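PDB 4CP6: choline binding protein PCPA from Streptococcus pneumoniae, which probably attaches to choline of the pneumococcal cell wall and displays a leucine-rich repeat domain, and serves as a vaccine antigen. Local coordinates for residues K130-A135 against L150-T155; E176-E181 against K196-L201; L352-L357 against K379-A384. All blocks are in the same frame, centred on the assembly; numbering follows the deposited sequence. Where two conformers were deposited one is given.

Contact 1 (K130-A135 against L150-T155); sequences KIEDRA and LEYIGT
Glu132 lays its carboxylate obliquely against the ring of Tyr152, the two planes 35° apart. The side chain bends at CG (chi2 -69°), which brings Glu132 OE1 to 3.8 Å from Tyr152 CE2. A water then joins three groups. It donates to Glu132 OE1 and to Asp133 OD1, and it accepts from Tyr152 OH at 2.7 Å. Asp133 OD1 also receives Thr155 N at 3.0 Å. That N-H comes from above the carboxylate plane, 60° out of it. Thr155 OG1 probably bonds to Ser179 OG. On the same face as Tyr152, the extended Lys130 passes its CG by the tyrosine CB and leads away. On the face of Ile131, Leu150 reaches in from the loop before strand 152-153 and crosses it at about a right angle, with Ile131 CG1 3.7 Å from Leu150 CD1. Leu146 of strand 143-146 packs on Ile131. The backbones pair in parallel: Ile131 N bonds to Tyr152 O at 3.1 Å, and Gly154 N to Ile131 O at 2.7 Å. Arg134 N, in the type II turn 132-135, reaches Thr155 O at 2.8 Å. Successive coils of a leucine-rich repeat stack in this way. Two acidic side chains share one water with a phenol here, so the tyrosine proton is committed to that water. The water, whose protons go to both carboxylates, would ease the repulsion between them.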
loop_
_atom_site.group_PDB
_atom_site.type_symbol
_atom_site.label_atom_id
_atom_site.label_comp_id
_atom_site.label_asym_id
_atom_site.label_seq_id
_atom_site.Cartn_x
_atom_site.Cartn_y
_atom_site.Cartn_z
ATOM N N LYS A 130 -2.263 5.990 -20.230
ATOM C CA LYS A 130 -2.828 5.936 -18.880
ATOM C C LYS A 130 -3.464 4.578 -18.615
ATOM O O LYS A 130 -4.213 4.082 -19.458
ATOM C CB LYS A 130 -3.955 7.003 -18.713
ATOM C CG LYS A 130 -3.532 8.471 -18.849
ATOM C CD LYS A 130 -4.742 9.420 -18.625
ATOM C CE LYS A 130 -4.339 10.880 -18.726
ATOM N NZ LYS A 130 -5.514 11.784 -18.480
ATOM N N ILE A 131 -3.176 4.004 -17.444
ATOM C CA ILE A 131 -3.849 2.833 -16.913
ATOM C C ILE A 131 -4.610 3.420 -15.719
ATOM O O ILE A 131 -3.983 3.858 -14.742
ATOM C CB ILE A 131 -2.860 1.722 -16.473
ATOM C CG1 ILE A 131 -2.126 1.127 -17.676
ATOM C CG2 ILE A 131 -3.615 0.618 -15.688
ATOM C CD1 ILE A 131 -0.977 0.161 -17.265
ATOM N N GLU A 132 -5.944 3.437 -15.801
ATOM C CA GLU A 132 -6.751 4.038 -14.756
ATOM C C GLU A 132 -6.979 3.102 -13.577
ATOM O O GLU A 132 -6.491 1.967 -13.556
ATOM C CB GLU A 132 -8.050 4.609 -15.341
ATOM C CG GLU A 132 -7.807 5.928 -16.085
ATOM C CD GLU A 132 -7.417 7.098 -15.190
ATOM O OE1 GLU A 132 -7.659 7.015 -13.963
ATOM O OE2 GLU A 132 -6.932 8.120 -15.735
ATOM N N ASP A 133 -7.676 3.616 -12.553
ATOM C CA ASP A 133 -7.835 2.945 -11.289
ATOM C C ASP A 133 -8.273 1.518 -11.393
ATOM O O ASP A 133 -9.193 1.206 -12.148
ATOM C CB ASP A 133 -8.812 3.700 -10.386
ATOM C CG ASP A 133 -8.450 5.150 -10.123
ATOM O OD1 ASP A 133 -7.324 5.575 -10.504
ATOM O OD2 ASP A 133 -9.197 5.814 -9.394
ATOM N N ARG A 134 -7.624 0.646 -10.622
ATOM C CA ARG A 134 -8.049 -0.759 -10.519
ATOM C C ARG A 134 -8.139 -1.477 -11.861
ATOM O O ARG A 134 -8.911 -2.445 -12.000
ATOM C CB ARG A 134 -9.371 -0.863 -9.710
ATOM C CG ARG A 134 -9.161 -0.426 -8.272
ATOM C CD ARG A 134 -10.398 -0.588 -7.401
ATOM N NE ARG A 134 -10.095 -0.277 -5.994
ATOM C CZ ARG A 134 -9.564 -1.152 -5.129
ATOM N NH1 ARG A 134 -9.313 -2.411 -5.505
ATOM N NH2 ARG A 134 -9.297 -0.781 -3.876
ATOM N N ALA A 135 -7.353 -1.040 -12.853
ATOM C CA ALA A 135 -7.454 -1.700 -14.158
ATOM C C ALA A 135 -7.179 -3.194 -14.108
ATOM O O ALA A 135 -7.811 -3.947 -14.867
ATOM C CB ALA A 135 -6.527 -1.038 -15.147
ATOM N N LEU A 150 3.691 4.805 -21.467
ATOM C CA LEU A 150 2.866 4.912 -20.261
ATOM C C LEU A 150 3.358 6.006 -19.325
ATOM O O LEU A 150 4.513 5.983 -18.921
ATOM C CB LEU A 150 2.823 3.558 -19.578
ATOM C CG LEU A 150 2.013 3.511 -18.267
ATOM C CD1 LEU A 150 0.505 3.608 -18.549
ATOM C CD2 LEU A 150 2.326 2.240 -17.518
ATOM N N GLU A 151 2.468 6.951 -18.996
ATOM C CA GLU A 151 2.808 8.074 -18.122
ATOM C C GLU A 151 2.169 8.016 -16.732
ATOM O O GLU A 151 2.677 8.689 -15.817
ATOM C CB GLU A 151 2.357 9.386 -18.766
ATOM C CG GLU A 151 3.088 9.685 -20.067
ATOM C CD GLU A 151 2.719 11.001 -20.728
ATOM O OE1 GLU A 151 2.187 11.898 -20.037
ATOM O OE2 GLU A 151 2.992 11.141 -21.943
ATOM N N TYR A 152 1.035 7.306 -16.595
ATOM C CA TYR A 152 0.257 7.351 -15.379
ATOM C C TYR A 152 -0.280 5.973 -15.048
ATOM O O TYR A 152 -0.880 5.320 -15.900
ATOM C CB TYR A 152 -0.951 8.283 -15.656
ATOM C CG TYR A 152 -1.932 8.379 -14.509
ATOM C CD1 TYR A 152 -1.729 9.279 -13.467
ATOM C CD2 TYR A 152 -3.070 7.574 -14.464
ATOM C CE1 TYR A 152 -2.605 9.343 -12.391
ATOM C CE2 TYR A 152 -3.952 7.628 -13.391
ATOM C CZ TYR A 152 -3.711 8.518 -12.359
ATOM O OH TYR A 152 -4.587 8.536 -11.311
ATOM N N ILE A 153 -0.126 5.555 -13.786
ATOM C CA ILE A 153 -0.731 4.319 -13.265
ATOM C C ILE A 153 -1.668 4.730 -12.139
ATOM O O ILE A 153 -1.217 5.370 -11.182
ATOM C CB ILE A 153 0.329 3.326 -12.770
ATOM C CG1 ILE A 153 1.175 2.819 -13.955
ATOM C CG2 ILE A 153 -0.335 2.170 -11.964
ATOM C CD1 ILE A 153 2.323 1.896 -13.525
ATOM N N GLY A 154 -2.948 4.397 -12.274
ATOM C CA GLY A 154 -3.983 4.758 -11.322
ATOM C C GLY A 154 -4.013 3.991 -10.014
ATOM O O GLY A 154 -3.241 3.065 -9.793
ATOM N N THR A 155 -4.924 4.440 -9.127
ATOM C CA THR A 155 -5.066 3.914 -7.783
ATOM C C THR A 155 -5.351 2.433 -7.817
ATOM O O THR A 155 -6.215 1.982 -8.562
ATOM C CB THR A 155 -6.149 4.676 -7.070
ATOM O OG1 THR A 155 -5.689 6.030 -6.939
ATOM C CG2 THR A 155 -6.469 4.107 -5.685
HETATM O O HOH W 1 -7.192 8.053 -11.567
#

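Contact 2 (E176-E181 against K196-L201); sequences ELISHE and KSVKTL
Strands 177-178 and 200-201 pair in parallel, Leu177 beside Thr200 and Ile178 beside Leu201, with Ile178 N bonded to Thr200 O at 3.0 Å. Glu176 O opens the pairing and accepts two amides. Thr200 N comes nearly end-on at 3.1 Å, and Lys199 N comes from a more bent direction at 2.9 Å. The side chains of Glu176 and Lys199 run side by side and point the same way. Glu176 CG is anti to its own N (chi1 -174°), and a bend at chi2 brings OE2 to 3.4 Å from Lys199 CB. The carboxylate thus lies along the lysine's aliphatic part. Its charge and Lys199 NZ are near but not in contact, at 5.3 Å from OE2. Leu177 crosses Thr200 obliquely, its CG 4.0 Å from Thr200 CB. On the opposite face Ile178 and Leu201 lie alongside each other, and Leu201 CD2 meets Ile178 CB at 3.9 Å. Leu194 of strand 191-194 packs on both Ile178 and Leu201. Phe224 of strand 224-227 touches Val198 and Leu201. On its other side strand 177-178 pairs with strand 152-153, while strand 200-201 ends this run of parallel strands.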
loop_
_atom_site.group_PDB
_atom_site.type_symbol
_atom_site.label_atom_id
_atom_site.label_comp_id
_atom_site.label_asym_id
_atom_site.label_seq_id
_atom_site.Cartn_x
_atom_site.Cartn_y
_atom_site.Cartn_z
ATOM N N GLU A 176 5.486 8.812 -15.039
ATOM C CA GLU A 176 5.751 9.941 -14.169
ATOM C C GLU A 176 5.062 9.834 -12.814
ATOM O O GLU A 176 5.543 10.440 -11.840
ATOM C CB GLU A 176 5.353 11.227 -14.927
ATOM C CG GLU A 176 5.689 12.532 -14.238
ATOM C CD GLU A 176 4.640 13.049 -13.270
ATOM O OE1 GLU A 176 3.486 12.568 -13.309
ATOM O OE2 GLU A 176 5.002 13.912 -12.437
ATOM N N LEU A 177 3.913 9.149 -12.779
ATOM C CA LEU A 177 3.121 9.086 -11.558
ATOM C C LEU A 177 2.590 7.684 -11.364
ATOM O O LEU A 177 2.003 7.109 -12.294
ATOM C CB LEU A 177 1.988 10.119 -11.639
ATOM C CG LEU A 177 1.150 10.306 -10.340
ATOM C CD1 LEU A 177 0.419 11.628 -10.381
ATOM C CD2 LEU A 177 0.107 9.202 -10.163
ATOM N N ILE A 178 2.761 7.146 -10.153
ATOM C CA ILE A 178 2.212 5.834 -9.771
ATOM C C ILE A 178 1.364 6.146 -8.554
ATOM O O ILE A 178 1.890 6.610 -7.535
ATOM C CB ILE A 178 3.267 4.764 -9.459
ATOM C CG1 ILE A 178 4.309 4.671 -10.582
ATOM C CG2 ILE A 178 2.554 3.434 -9.227
ATOM C CD1 ILE A 178 5.425 3.633 -10.306
ATOM N N SER A 179 0.054 5.904 -8.651
ATOM C CA SER A 179 -0.898 6.281 -7.627
ATOM C C SER A 179 -0.969 5.344 -6.403
ATOM O O SER A 179 -0.372 4.266 -6.353
ATOM C CB SER A 179 -2.263 6.438 -8.280
ATOM O OG SER A 179 -3.168 7.124 -7.438
ATOM N N HIS A 180 -1.732 5.791 -5.422
ATOM C CA HIS A 180 -2.014 5.146 -4.145
ATOM C C HIS A 180 -2.271 3.649 -4.329
ATOM O O HIS A 180 -3.100 3.242 -5.149
ATOM C CB HIS A 180 -3.280 5.829 -3.573
ATOM C CG HIS A 180 -3.802 5.389 -2.233
ATOM N ND1 HIS A 180 -4.994 4.684 -2.110
ATOM C CD2 HIS A 180 -3.352 5.705 -0.997
ATOM C CE1 HIS A 180 -5.206 4.565 -0.797
ATOM N NE2 HIS A 180 -4.256 5.178 -0.091
ATOM N N GLU A 181 -1.574 2.815 -3.543
ATOM C CA GLU A 181 -1.795 1.364 -3.482
ATOM C C GLU A 181 -1.715 0.653 -4.820
ATOM O O GLU A 181 -2.236 -0.465 -4.937
ATOM C CB GLU A 181 -3.138 1.047 -2.785
ATOM C CG GLU A 181 -3.155 1.609 -1.364
ATOM C CD GLU A 181 -4.276 1.184 -0.448
ATOM O OE1 GLU A 181 -4.928 0.169 -0.760
ATOM O OE2 GLU A 181 -4.399 1.772 0.652
ATOM N N LYS A 196 13.651 6.258 -14.263
ATOM C CA LYS A 196 14.227 7.569 -14.002
ATOM C C LYS A 196 13.168 8.686 -14.093
ATOM O O LYS A 196 13.289 9.708 -13.413
ATOM C CB LYS A 196 15.356 7.810 -15.034
ATOM C CG LYS A 196 16.003 9.184 -15.031
ATOM C CD LYS A 196 17.025 9.339 -16.183
ATOM C CE LYS A 196 17.605 10.736 -16.203
ATOM N NZ LYS A 196 16.595 11.766 -16.570
ATOM N N SER A 197 12.123 8.487 -14.908
ATOM C CA SER A 197 11.101 9.507 -15.113
ATOM C C SER A 197 10.076 9.673 -13.945
ATOM O O SER A 197 9.308 10.640 -13.948
ATOM C CB SER A 197 10.308 9.151 -16.373
ATOM O OG SER A 197 9.922 7.785 -16.335
ATOM N N VAL A 198 10.026 8.698 -13.004
ATOM C CA VAL A 198 9.006 8.714 -11.950
ATOM C C VAL A 198 9.245 9.877 -11.012
ATOM O O VAL A 198 10.325 9.972 -10.403
ATOM C CB VAL A 198 8.936 7.377 -11.189
ATOM C CG1 VAL A 198 7.878 7.457 -10.077
ATOM C CG2 VAL A 198 8.613 6.219 -12.145
ATOM N N LYS A 199 8.235 10.767 -10.915
ATOM C CA LYS A 199 8.336 11.952 -10.063
ATOM C C LYS A 199 7.455 11.861 -8.829
ATOM O O LYS A 199 7.796 12.481 -7.814
ATOM C CB LYS A 199 7.942 13.189 -10.878
ATOM C CG LYS A 199 8.199 14.500 -10.149
ATOM C CD LYS A 199 7.823 15.711 -10.984
ATOM C CE LYS A 199 8.081 16.980 -10.205
ATOM N NZ LYS A 199 7.791 18.199 -11.016
ATOM N N THR A 200 6.307 11.153 -8.917
ATOM C CA THR A 200 5.331 11.133 -7.833
ATOM C C THR A 200 4.895 9.715 -7.578
ATOM O O THR A 200 4.564 8.984 -8.529
ATOM C CB THR A 200 4.133 11.990 -8.255
ATOM O OG1 THR A 200 4.591 13.323 -8.508
ATOM C CG2 THR A 200 3.013 12.022 -7.199
ATOM N N LEU A 201 4.839 9.356 -6.280
ATOM C CA LEU A 201 4.308 8.077 -5.795
ATOM C C LEU A 201 3.209 8.354 -4.812
ATOM O O LEU A 201 3.412 9.142 -3.888
ATOM C CB LEU A 201 5.387 7.222 -5.089
ATOM C CG LEU A 201 6.549 6.814 -5.948
ATOM C CD1 LEU A 201 7.598 6.096 -5.118
ATOM C CD2 LEU A 201 6.134 5.929 -7.125
#

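Contact 3 (L352-L357 against K379-A384); sequences LPSFFL and KKDTFA
The ring of Phe355 carries Asp381 OD2 over one face, 3.6 Å from Phe355 CZ, with ring and carboxylate planes 48° apart. His332 stacks on the same phenylalanine. The Phe356 ring has Leu352 CD2 over one face, offset toward the rim. At its edge, near the ring plane, sits Phe383 CE1, 4.0 Å from Phe356 CD2. The two side chains run alongside each other and point the same way. One face of the Phe383 ring bears Thr382 CG2 near the rim. Leu352 CD1 approaches obliquely, 3.7 Å from Phe383 CZ, and Leu357 CB meets the ring by Phe383 CD1. These residues lie in and beside two turns of the BspA-type leucine-rich repeat, stacked between consecutive coils: a type II turn at 353-356 and a type I turn at 379-382. The buried side chains Leu352, Phe356, Leu357 and Phe383 pack inward, where Ile345 meets Leu352 and Phe356. Polar bonds tie the turns together. Ser354 OG donates to Asp381 OD1 at 2.7 Å, on the syn side of the carboxylate. The aspartate reaches it with chi1 57°, CG lying between its N and carbonyl carbon. Thr382 OG1 accepts from Lys379 N at 2.8 Å and has Leu352 O and Pro353 O as possible acceptors. Phe355 N bonds to Asp381 O at 2.8 Å, from above the carbonyl plane. Leu357 N donates to Thr382 O, and Ala384 N to Leu357 O.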
loop_
_atom_site.group_PDB
_atom_site.type_symbol
_atom_site.label_atom_id
_atom_site.label_comp_id
_atom_site.label_asym_id
_atom_site.label_seq_id
_atom_site.Cartn_x
_atom_site.Cartn_y
_atom_site.Cartn_z
ATOM N N LEU A 352 -2.881 11.216 28.056
ATOM C CA LEU A 352 -2.940 9.957 27.317
ATOM C C LEU A 352 -4.272 9.858 26.637
ATOM O O LEU A 352 -5.313 9.954 27.304
ATOM C CB LEU A 352 -2.670 8.750 28.200
ATOM C CG LEU A 352 -1.364 8.778 29.001
ATOM C CD1 LEU A 352 -1.218 7.516 29.801
ATOM C CD2 LEU A 352 -0.153 8.921 28.077
ATOM N N PRO A 353 -4.273 9.726 25.300
ATOM C CA PRO A 353 -5.541 9.733 24.572
ATOM C C PRO A 353 -6.327 8.444 24.660
ATOM O O PRO A 353 -5.842 7.422 25.163
ATOM C CB PRO A 353 -5.104 10.019 23.134
ATOM C CG PRO A 353 -3.765 9.381 23.030
ATOM C CD PRO A 353 -3.122 9.579 24.381
ATOM N N SER A 354 -7.550 8.469 24.115
ATOM C CA SER A 354 -8.370 7.290 24.031
ATOM C C SER A 354 -7.662 6.280 23.146
ATOM O O SER A 354 -6.968 6.654 22.185
ATOM C CB SER A 354 -9.687 7.648 23.346
ATOM O OG SER A 354 -10.459 8.447 24.228
ATOM N N PHE A 355 -7.869 4.995 23.423
ATOM C CA PHE A 355 -7.391 3.891 22.572
ATOM C C PHE A 355 -5.867 3.828 22.451
ATOM O O PHE A 355 -5.330 3.338 21.448
ATOM C CB PHE A 355 -8.045 3.964 21.172
ATOM C CG PHE A 355 -9.557 4.033 21.224
ATOM C CD1 PHE A 355 -10.292 3.025 21.828
ATOM C CD2 PHE A 355 -10.233 5.129 20.711
ATOM C CE1 PHE A 355 -11.687 3.085 21.874
ATOM C CE2 PHE A 355 -11.632 5.199 20.771
ATOM C CZ PHE A 355 -12.342 4.173 21.345
ATOM N N PHE A 356 -5.167 4.263 23.480
ATOM C CA PHE A 356 -3.712 4.303 23.515
ATOM C C PHE A 356 -3.062 2.924 23.517
ATOM O O PHE A 356 -2.139 2.659 22.722
ATOM C CB PHE A 356 -3.319 5.098 24.747
ATOM C CG PHE A 356 -1.856 5.356 24.968
ATOM C CD1 PHE A 356 -1.151 6.220 24.132
ATOM C CD2 PHE A 356 -1.206 4.839 26.088
ATOM C CE1 PHE A 356 0.197 6.526 24.388
ATOM C CE2 PHE A 356 0.135 5.146 26.343
ATOM C CZ PHE A 356 0.814 5.997 25.492
ATOM N N LEU A 357 -3.563 2.009 24.386
ATOM C CA LEU A 357 -2.946 0.696 24.530
ATOM C C LEU A 357 -4.037 -0.334 24.716
ATOM O O LEU A 357 -4.911 -0.161 25.580
ATOM C CB LEU A 357 -1.965 0.758 25.688
ATOM C CG LEU A 357 -1.241 -0.529 26.009
ATOM C CD1 LEU A 357 -0.357 -0.997 24.819
ATOM C CD2 LEU A 357 -0.409 -0.383 27.249
ATOM N N LYS A 379 -8.057 8.980 29.874
ATOM C CA LYS A 379 -9.480 8.771 29.605
ATOM C C LYS A 379 -9.849 7.379 30.058
ATOM O O LYS A 379 -8.968 6.509 30.216
ATOM C CB LYS A 379 -9.799 8.923 28.100
ATOM C CG LYS A 379 -9.489 10.311 27.511
ATOM C CD LYS A 379 -10.382 11.408 28.090
ATOM C CE LYS A 379 -10.481 12.612 27.182
ATOM N NZ LYS A 379 -11.118 13.773 27.866
ATOM N N LYS A 380 -11.157 7.116 30.218
ATOM C CA LYS A 380 -11.563 5.790 30.647
ATOM C C LYS A 380 -11.267 4.700 29.616
ATOM O O LYS A 380 -11.180 3.526 29.973
ATOM C CB LYS A 380 -13.031 5.771 31.050
ATOM C CG LYS A 380 -13.180 6.410 32.426
ATOM C CD LYS A 380 -14.605 6.424 32.877
ATOM C CE LYS A 380 -14.727 7.057 34.239
ATOM N NZ LYS A 380 -16.152 7.432 34.485
ATOM N N ASP A 381 -11.070 5.094 28.342
ATOM C CA ASP A 381 -10.713 4.139 27.298
ATOM C C ASP A 381 -9.275 4.292 26.826
ATOM O O ASP A 381 -8.925 3.766 25.766
ATOM C CB ASP A 381 -11.714 4.178 26.129
ATOM C CG ASP A 381 -11.848 5.533 25.498
ATOM O OD1 ASP A 381 -11.100 6.447 25.887
ATOM O OD2 ASP A 381 -12.669 5.672 24.568
ATOM N N THR A 382 -8.416 4.992 27.593
ATOM C CA THR A 382 -6.995 5.069 27.235
ATOM C C THR A 382 -6.396 3.652 27.241
ATOM O O THR A 382 -5.697 3.260 26.293
ATOM C CB THR A 382 -6.274 5.965 28.238
ATOM O OG1 THR A 382 -6.703 7.314 28.038
ATOM C CG2 THR A 382 -4.753 5.893 28.104
ATOM N N PHE A 383 -6.647 2.909 28.322
ATOM C CA PHE A 383 -6.118 1.562 28.501
ATOM C C PHE A 383 -7.206 0.518 28.461
ATOM O O PHE A 383 -8.271 0.687 29.082
ATOM C CB PHE A 383 -5.435 1.473 29.888
ATOM C CG PHE A 383 -4.211 2.342 30.007
ATOM C CD1 PHE A 383 -3.024 1.993 29.375
ATOM C CD2 PHE A 383 -4.229 3.499 30.787
ATOM C CE1 PHE A 383 -1.895 2.811 29.473
ATOM C CE2 PHE A 383 -3.079 4.284 30.931
ATOM C CZ PHE A 383 -1.923 3.934 30.274
ATOM N N ALA A 384 -6.934 -0.588 27.786
ATOM C CA ALA A 384 -7.749 -1.787 27.826
ATOM C C ALA A 384 -6.714 -2.888 27.954
ATOM O O ALA A 384 -6.216 -3.447 26.957
ATOM C CB ALA A 384 -8.589 -1.949 26.568
HETATM O O HOH W 2 -7.611 1.355 24.842
#

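How the contacts relate
Contacts 1, 2 and 3 follow one another along the chain, each closing before the next opens. Contacts 1 and 2 are neighbours, their centres 10 Å apart. They share a sheet, where strands 152-153 and 177-178 lie side by side. Ile153 O and Ser179 N are probably hydrogen-bonded between them, and Tyr152 packs on Leu177. Both lie in the first leucine-rich repeat region; contact 3 lies in the second. Its centre lies about 41 Å from that of contact 1 and about 38 Å from that of contact 2, and it touches neither. Stacking of successive coils thus recurs in both parts of this elongated protein.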